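Local coordinates for protein trypanothione-dependent glyoxalase I (Leishmania major, PDB 2C21) that belongs to the glyoxalase/bleomycin resistance protein/dioxygenase superfamily and binds nickel, in an assembly of two chains, at residues Lys133-Ala136 with Asp137-Gln141. Residues are numbered along the deposited sequence; the frame is centred on the assembly and turned at random.
Sequences KAEA and DMKEQ
Glu-135 and Lys-139, one helical turn apart, form the shorter of two i to i+4 salt bridges here, with Lys-139 NZ hydrogen-bonded to Glu-135 OE2 at 3.2 Å through the anti lone pair of that oxygen. The two side chains run alongside each other in the same direction. Glu-135 sets its CG anti to the backbone N (chi1 -178°) and Lys-139 sets its own anti to the carbonyl carbon (chi1 -72°); both chains then extend, which brings their charged ends together. Lys-139 CE also lies 3.5 Å from Glu-135 OE2.

The second bridge is long: Lys-133 NZ stays 3.9 Å from Asp-137 OD1. The lysine bends at chi2 (48°) and passes across the carboxylate, meeting it chiefly with its methylenes; Lys-133 CE approaches Asp-137 OD1 to 3.5 Å. The stronger partner of Asp-137 is Arg-36 of the second subunit, which forms a salt bridge with OD2, so Lys-133 probably adds a secondary positive charge beside a buried carboxylate.

Regular alpha-helical hydrogen bonds link the backbone: Asp-137 N to Lys-133 O (2.9 Å), Met-138 N to Ala-134 O (2.9 Å), Lys-139 N to Glu-135 O (3.0 Å) and Glu-140 N to Ala-136 O (3.0 Å). Met-138 CG packs on Ala-134 O.

All this belongs to the far half of helix 127-141, which follows strand 121-126 and projects from the body of its own chain to lie against the second subunit. There Trp-38, in strand 33-40 of that subunit, packs on Lys-133 and Asp-137, while the backbone N of Lys-37 of that subunit hydrogen-bonds to Gln-141 OE1.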
ATOM      1  N   LYS A 133       6.871  -6.643  18.554  1.00 38.51           N
ATOM      2  CA  LYS A 133       6.323  -7.942  18.138  1.00 38.71           C
ATOM      3  C   LYS A 133       6.974  -8.427  16.853  1.00 38.32           C
ATOM      4  O   LYS A 133       7.387  -9.566  16.765  1.00 38.30           O
ATOM      5  CB  LYS A 133       4.798  -7.862  17.959  1.00 38.94           C
ATOM      6  CG  LYS A 133       4.114  -9.184  17.579  1.00 40.35           C
ATOM      7  CD  LYS A 133       4.591 -10.324  18.476  1.00 42.59           C
ATOM      8  CE  LYS A 133       3.575 -11.457  18.618  1.00 43.71           C
ATOM      9  NZ  LYS A 133       3.881 -12.272  19.832  1.00 42.81           N
ATOM     10  N   ALA A 134       7.057  -7.565  15.841  1.00 38.56           N
ATOM     11  CA  ALA A 134       7.718  -7.931  14.592  1.00 38.12           C
ATOM     12  C   ALA A 134       9.153  -8.402  14.833  1.00 38.14           C
ATOM     13  O   ALA A 134       9.574  -9.432  14.314  1.00 37.08           O
ATOM     14  CB  ALA A 134       7.699  -6.758  13.625  1.00 38.58           C
ATOM     15  N   GLU A 135       9.894  -7.669  15.657  1.00 38.38           N
ATOM     16  CA  GLU A 135      11.270  -8.043  15.959  1.00 38.65           C
ATOM     17  C   GLU A 135      11.363  -9.420  16.612  1.00 38.76           C
ATOM     18  O   GLU A 135      12.178 -10.264  16.179  1.00 39.34           O
ATOM     19  CB  GLU A 135      11.943  -7.005  16.860  1.00 38.46           C
ATOM     20  CG  GLU A 135      13.403  -7.347  17.163  1.00 39.20           C
ATOM     21  CD  GLU A 135      13.982  -6.526  18.291  0.50 38.07           C
ATOM     22  OE1 GLU A 135      13.462  -5.427  18.559  0.50 37.68           O
ATOM     23  OE2 GLU A 135      14.961  -6.993  18.903  0.50 39.26           O
ATOM     24  N   ALA A 136      10.551  -9.651  17.645  1.00 38.86           N
ATOM     25  CA  ALA A 136      10.568 -10.940  18.355  1.00 38.55           C
ATOM     26  C   ALA A 136      10.179 -12.084  17.413  1.00 38.34           C
ATOM     27  O   ALA A 136      10.786 -13.151  17.433  1.00 37.30           O
ATOM     28  CB  ALA A 136       9.638 -10.900  19.556  1.00 38.59           C
ATOM     29  N   ASP A 137       9.174 -11.853  16.576  1.00 38.49           N
ATOM     30  CA  ASP A 137       8.750 -12.878  15.619  1.00 39.13           C
ATOM     31  C   ASP A 137       9.898 -13.212  14.648  1.00 39.30           C
ATOM     32  O   ASP A 137      10.153 -14.375  14.357  1.00 39.87           O
ATOM     33  CB  ASP A 137       7.498 -12.434  14.835  1.00 39.20           C
ATOM     34  CG  ASP A 137       6.202 -12.488  15.663  1.00 40.61           C
ATOM     35  OD1 ASP A 137       6.186 -13.022  16.800  1.00 41.72           O
ATOM     36  OD2 ASP A 137       5.168 -11.990  15.153  1.00 41.24           O
ATOM     37  N   MET A 138      10.583 -12.191  14.136  1.00 39.68           N
ATOM     38  CA  MET A 138      11.687 -12.407  13.198  1.00 39.25           C
ATOM     39  C   MET A 138      12.818 -13.211  13.841  1.00 39.61           C
ATOM     40  O   MET A 138      13.383 -14.110  13.221  1.00 39.65           O
ATOM     41  CB  MET A 138      12.233 -11.073  12.697  1.00 39.27           C
ATOM     42  CG  MET A 138      11.309 -10.335  11.735  1.00 37.74           C
ATOM     43  SD  MET A 138      12.063  -8.850  11.057  1.00 35.78           S
ATOM     44  CE  MET A 138      13.148  -9.531   9.815  1.00 34.94           C
ATOM     45  N   LYS A 139      13.155 -12.884  15.083  1.00 39.99           N
ATOM     46  CA  LYS A 139      14.221 -13.602  15.779  1.00 40.20           C
ATOM     47  C   LYS A 139      13.830 -15.068  16.016  1.00 40.15           C
ATOM     48  O   LYS A 139      14.599 -15.977  15.700  1.00 39.99           O
ATOM     49  CB  LYS A 139      14.602 -12.879  17.077  1.00 40.58           C
ATOM     50  CG  LYS A 139      15.369 -11.571  16.806  1.00 41.05           C
ATOM     51  CD  LYS A 139      15.814 -10.843  18.072  1.00 42.44           C
ATOM     52  CE  LYS A 139      16.765  -9.698  17.730  1.00 42.70           C
ATOM     53  NZ  LYS A 139      17.367  -9.029  18.932  1.00 44.33           N
ATOM     54  N   GLU A 140      12.624 -15.288  16.530  1.00 40.18           N
ATOM     55  CA  GLU A 140      12.086 -16.642  16.706  1.00 40.53           C
ATOM     56  C   GLU A 140      12.051 -17.442  15.390  1.00 40.04           C
ATOM     57  O   GLU A 140      12.402 -18.621  15.364  1.00 39.99           O
ATOM     58  CB  GLU A 140      10.678 -16.579  17.313  1.00 40.76           C
ATOM     59  CG  GLU A 140       9.974 -17.919  17.411  1.00 42.15           C
ATOM     60  CD  GLU A 140       8.838 -17.915  18.416  0.50 42.68           C
ATOM     61  OE1 GLU A 140       7.838 -17.197  18.197  0.50 43.25           O
ATOM     62  OE2 GLU A 140       8.944 -18.639  19.422  0.50 42.79           O
ATOM     63  N   GLN A 141      11.642 -16.798  14.303  1.00 39.43           N
ATOM     64  CA  GLN A 141      11.501 -17.484  13.011  1.00 39.14           C
ATOM     65  C   GLN A 141      12.808 -17.559  12.198  1.00 39.26           C
ATOM     66  O   GLN A 141      12.843 -18.185  11.144  1.00 39.28           O
ATOM     67  CB  GLN A 141      10.349 -16.862  12.202  1.00 38.71           C
ATOM     68  CG  GLN A 141       8.998 -17.098  12.888  1.00 38.39           C
ATOM     69  CD  GLN A 141       7.847 -16.332  12.270  1.00 36.73           C
ATOM     70  OE1 GLN A 141       7.862 -16.035  11.082  1.00 36.71           O
ATOM     71  NE2 GLN A 141       6.824 -16.031  13.079  1.00 33.62           N
TER